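Local coordinates for DegV family protein (Eubacterium eligens, PDB 3FDJ) that is of unknown function but, like other members of the DegV family, probably binds a fatty acid between its two lobes, at residues Pro63-Asp66 / Ala67-Ala71; Phe36-Asp39 / Gly40-Ile44. All coordinates share one frame; numbering follows the deposited sequence. Where two conformers were deposited one is given.

Overall arrangement
From the N terminus the chain reaches interaction 2 first, where F36-D39 leaves strand 35-37 and turns through G40-I44 into helix 44-52. It then passes strand 59-61 and arrives at interaction 1, where P63-D66 leads into helix 65-72 and the next turn, A67-A71, packs back on it. The two contacts are in series, neither nested nor crossed; interaction 2 closes a tight turn, whereas interaction 1 is a local contact within the start of a helix. The centres of interactions 1 and 2 lie about 17 Å apart. The nearest atoms of interactions 1 and 2 are about 8 Å apart, without touching. Strand 21-30 is common ground: side chains of both contacts rest on it, so a tight turn and a helix start border the same N-terminal sheet.

Interaction 1. Residues Pro63-Asp66 / Ala67-Ala71; sequences PGID and AWLEA
CG of W68 stands anti to the residue's own carbonyl carbon (chi1 -72°), which turns the indole back toward the chain that leads into the helix, where P63 waits. The setting is the N-terminal turn of helix 65-72, with G64 at the N-cap, and it illustrates how a residue before a helix can pack on a side chain of its first turns. The pyrrolidine crosses one face of the indole at a slant. CB of P63 sits 3.7 Å above the ring plane, offset toward the rim, and makes a CH-pi contact with the five-membered ring. Beside it, P63 CG approaches W68 CZ2 at 3.9 Å, so the proline covers the NE1 side of both fused rings. NE1 itself is spoken for by S93 OG of helix 90-102, a hydrogen bond that should fix the rotation of the indole. The W68 side chain also touches V7 and V25 of strands 5-9 and 21-30, joining the helix to the sheet. On another side of the helix I65 and L69 lie alongside each other and point the same way, with I65 CG2 3.9 Å from L69 CD1. The backbone settles into regular i to i+4 bonding at once: L69 N donates to I65 O at 3.0 Å, and E70 N to D66 O at the same length. Before them comes W68 N to G64 O, 3.2 Å long and nearly straight at 165°. That carbonyl oxygen has a further neighbour in the indole, W68 CD1 at 3.4 Å.

Interaction 2. Residues Phe36-Asp39 / Gly40-Ile44; sequences FCDD and GQLDI
An Asx turn laid over a type I beta turn carries the chain from D39 to L42, a compact example of one aspartate shaping a loop through both its side chain and its carbonyl. D39 OD1 accepts the N-H of Q41 at 2.8 Å, met from well above the carboxylate plane. What makes this possible is the D39 torsion, with CG set between the backbone N and the carbonyl carbon (chi1 63°), a placement that folds the carboxylate back over the turn. The beta-turn bond itself, L42 N to D39 O, is straight but weak at 3.4 Å. A water lies 2.6 Å from L42 O and, as a weak partner, near D39 O. L42 turns its side chain toward the incoming strand: CB lies 3.5 Å from C37 O, and CD2 packs against D38 CA. Its CD1 meets F36 CB at 3.8 Å near the edge of the phenyl ring, the two side chains crossing at about a right angle. D38, centre of an inverse gamma turn, sends its carboxylate elsewhere, to S10 OG and to the backbone N atoms of G260 and L261 at the start of helix 260-266. Beyond the turn, D43 caps helix 44-52 through R46 N. F36 packs on M47 and I50 of that helix, while C37 and D39 touch P26 of strand 21-30, the antiparallel partner of strand 35-37.

Interaction 1. Residues Pro63-Asp66 / Ala67-Ala71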
loop_
_atom_site.group_PDB
_atom_site.type_symbol
_atom_site.label_atom_id
_atom_site.label_comp_id
_atom_site.label_asym_id
_atom_site.label_seq_id
_atom_site.Cartn_x
_atom_site.Cartn_y
_atom_site.Cartn_z
ATOM N N PRO A 63 -2.583 -0.109 14.135
ATOM C CA PRO A 63 -3.640 0.575 14.888
ATOM C C PRO A 63 -4.111 -0.215 16.109
ATOM O O PRO A 63 -4.056 -1.441 16.111
ATOM C CB PRO A 63 -4.795 0.648 13.881
ATOM C CG PRO A 63 -4.162 0.418 12.535
ATOM C CD PRO A 63 -3.052 -0.540 12.811
ATOM N N GLY A 64 -4.588 0.499 17.117
ATOM C CA GLY A 64 -5.209 -0.133 18.271
ATOM C C GLY A 64 -6.561 -0.740 17.944
ATOM O O GLY A 64 -7.241 -0.328 16.996
ATOM N N ILE A 65 -6.960 -1.724 18.745
ATOM C CA ILE A 65 -8.280 -2.326 18.563
ATOM C C ILE A 65 -9.377 -1.264 18.610
ATOM O O ILE A 65 -10.345 -1.343 17.833
ATOM C CB ILE A 65 -8.523 -3.498 19.567
ATOM C CG1 ILE A 65 -7.613 -4.687 19.161
ATOM C CG2 ILE A 65 -10.040 -3.873 19.598
ATOM C CD1 ILE A 65 -7.411 -5.858 20.184
ATOM N N ASP A 66 -9.232 -0.270 19.483
ATOM C CA ASP A 66 -10.220 0.810 19.601
ATOM C C ASP A 66 -10.384 1.620 18.304
ATOM O O ASP A 66 -11.501 1.987 17.937
ATOM C CB ASP A 66 -9.873 1.762 20.758
ATOM C CG ASP A 66 -10.187 1.176 22.130
ATOM O OD1 ASP A 66 -11.084 0.313 22.233
ATOM O OD2 ASP A 66 -9.536 1.585 23.113
ATOM N N ALA A 67 -9.277 1.891 17.616
ATOM C CA ALA A 67 -9.318 2.614 16.332
ATOM C C ALA A 67 -10.042 1.824 15.254
ATOM O O ALA A 67 -10.812 2.379 14.454
ATOM C CB ALA A 67 -7.893 2.958 15.866
ATOM N N TRP A 68 -9.796 0.516 15.204
ATOM C CA TRP A 68 -10.540 -0.333 14.273
ATOM C C TRP A 68 -12.024 -0.299 14.589
ATOM O O TRP A 68 -12.836 -0.137 13.696
ATOM C CB TRP A 68 -10.057 -1.771 14.323
ATOM C CG TRP A 68 -8.724 -2.044 13.717
ATOM C CD1 TRP A 68 -7.586 -2.445 14.386
ATOM C CD2 TRP A 68 -8.372 -2.002 12.336
ATOM N NE1 TRP A 68 -6.560 -2.643 13.497
ATOM C CE2 TRP A 68 -7.013 -2.383 12.234
ATOM C CE3 TRP A 68 -9.064 -1.680 11.168
ATOM C CZ2 TRP A 68 -6.338 -2.423 11.013
ATOM C CZ3 TRP A 68 -8.393 -1.732 9.969
ATOM C CH2 TRP A 68 -7.050 -2.118 9.898
ATOM N N LEU A 69 -12.388 -0.458 15.856
ATOM C CA LEU A 69 -13.807 -0.490 16.228
ATOM C C LEU A 69 -14.508 0.796 15.862
ATOM O O LEU A 69 -15.621 0.763 15.351
ATOM C CB LEU A 69 -13.982 -0.799 17.719
ATOM C CG LEU A 69 -13.571 -2.219 18.123
ATOM C CD1 LEU A 69 -13.685 -2.376 19.659
ATOM C CD2 LEU A 69 -14.440 -3.274 17.413
ATOM N N GLU A 70 -13.839 1.922 16.094
ATOM C CA GLU A 70 -14.380 3.227 15.706
ATOM C C GLU A 70 -14.640 3.239 14.197
ATOM O O GLU A 70 -15.691 3.687 13.748
ATOM C CB GLU A 70 -13.415 4.346 16.089
ATOM C CG GLU A 70 -13.930 5.745 15.801
ATOM C CD GLU A 70 -12.985 6.848 16.267
ATOM O OE1 GLU A 70 -11.761 6.778 15.989
ATOM O OE2 GLU A 70 -13.483 7.802 16.895
ATOM N N ALA A 71 -13.712 2.693 13.422
ATOM C CA ALA A 71 -13.830 2.716 11.963
ATOM C C ALA A 71 -14.924 1.813 11.431
ATOM O O ALA A 71 -15.475 2.067 10.362
ATOM C CB ALA A 71 -12.505 2.345 11.310
#

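Interaction 2. Residues Phe36-Asp39 / Gly40-Ile44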
loop_
_atom_site.group_PDB
_atom_site.type_symbol
_atom_site.label_atom_id
_atom_site.label_comp_id
_atom_site.label_asym_id
_atom_site.label_seq_id
_atom_site.Cartn_x
_atom_site.Cartn_y
_atom_site.Cartn_z
ATOM N N PHE A 36 3.957 10.535 15.024
ATOM C CA PHE A 36 3.314 11.041 13.828
ATOM C C PHE A 36 2.198 10.071 13.492
ATOM O O PHE A 36 2.452 8.911 13.202
ATOM C CB PHE A 36 4.294 11.120 12.650
ATOM C CG PHE A 36 5.507 11.961 12.915
ATOM C CD1 PHE A 36 6.605 11.424 13.560
ATOM C CD2 PHE A 36 5.553 13.290 12.491
ATOM C CE1 PHE A 36 7.741 12.191 13.795
ATOM C CE2 PHE A 36 6.676 14.067 12.725
ATOM C CZ PHE A 36 7.782 13.513 13.374
ATOM N N CYS A 37 0.964 10.540 13.562
ATOM C CA CYS A 37 -0.189 9.710 13.269
ATOM C C CYS A 37 -0.547 9.910 11.786
ATOM O O CYS A 37 -0.665 11.049 11.319
ATOM C CB CYS A 37 -1.342 10.119 14.177
ATOM S SG CYS A 37 -2.787 9.173 13.903
ATOM N N ASP A 38 -0.663 8.817 11.045
ATOM C CA ASP A 38 -0.884 8.862 9.597
ATOM C C ASP A 38 -2.364 9.121 9.305
ATOM O O ASP A 38 -3.079 8.274 8.791
ATOM C CB ASP A 38 -0.400 7.536 8.960
ATOM C CG ASP A 38 -0.430 7.550 7.434
ATOM O OD1 ASP A 38 -0.615 8.640 6.834
ATOM O OD2 ASP A 38 -0.230 6.454 6.828
ATOM N N ASP A 39 -2.807 10.337 9.601
ATOM C CA ASP A 39 -4.207 10.701 9.450
ATOM C C ASP A 39 -4.303 11.967 8.610
ATOM O O ASP A 39 -3.308 12.392 7.986
ATOM C CB ASP A 39 -4.852 10.874 10.843
ATOM C CG ASP A 39 -4.238 12.020 11.664
ATOM O OD1 ASP A 39 -3.441 12.825 11.130
ATOM O OD2 ASP A 39 -4.559 12.107 12.871
ATOM N N GLY A 40 -5.469 12.613 8.628
ATOM C CA GLY A 40 -5.642 13.886 7.908
ATOM C C GLY A 40 -4.800 15.070 8.367
ATOM O O GLY A 40 -4.669 16.058 7.655
ATOM N N GLN A 41 -4.241 14.995 9.567
ATOM C CA GLN A 41 -3.490 16.112 10.127
ATOM C C GLN A 41 -2.002 16.064 9.781
ATOM O O GLN A 41 -1.293 17.034 10.009
ATOM C CB GLN A 41 -3.630 16.131 11.652
ATOM C CG GLN A 41 -5.052 16.087 12.148
ATOM C CD GLN A 41 -5.831 17.266 11.641
ATOM O OE1 GLN A 41 -6.791 17.104 10.881
ATOM N NE2 GLN A 41 -5.401 18.469 12.025
ATOM N N LEU A 42 -1.520 14.946 9.244
ATOM C CA LEU A 42 -0.080 14.750 9.095
ATOM C C LEU A 42 0.602 15.615 8.023
ATOM O O LEU A 42 0.205 15.623 6.848
ATOM C CB LEU A 42 0.224 13.274 8.823
ATOM C CG LEU A 42 1.695 12.867 8.827
ATOM C CD1 LEU A 42 2.355 13.219 10.133
ATOM C CD2 LEU A 42 1.790 11.358 8.549
ATOM N N ASP A 43 1.651 16.323 8.441
ATOM C CA ASP A 43 2.507 17.070 7.534
ATOM C C ASP A 43 3.687 16.164 7.166
ATOM O O ASP A 43 4.677 16.073 7.883
ATOM C CB ASP A 43 2.989 18.375 8.185
ATOM C CG ASP A 43 3.920 19.186 7.272
ATOM O OD1 ASP A 43 4.416 18.649 6.256
ATOM O OD2 ASP A 43 4.160 20.376 7.569
ATOM N N ILE A 44 3.550 15.478 6.048
ATOM C CA ILE A 44 4.512 14.438 5.673
ATOM C C ILE A 44 5.856 15.041 5.319
ATOM O O ILE A 44 6.888 14.497 5.676
ATOM C CB ILE A 44 3.979 13.579 4.518
ATOM C CG1 ILE A 44 2.854 12.682 5.024
ATOM C CG2 ILE A 44 5.096 12.731 3.904
ATOM C CD1 ILE A 44 1.967 12.115 3.948
HETATM O O HOH W 1 -1.283 13.908 5.654
#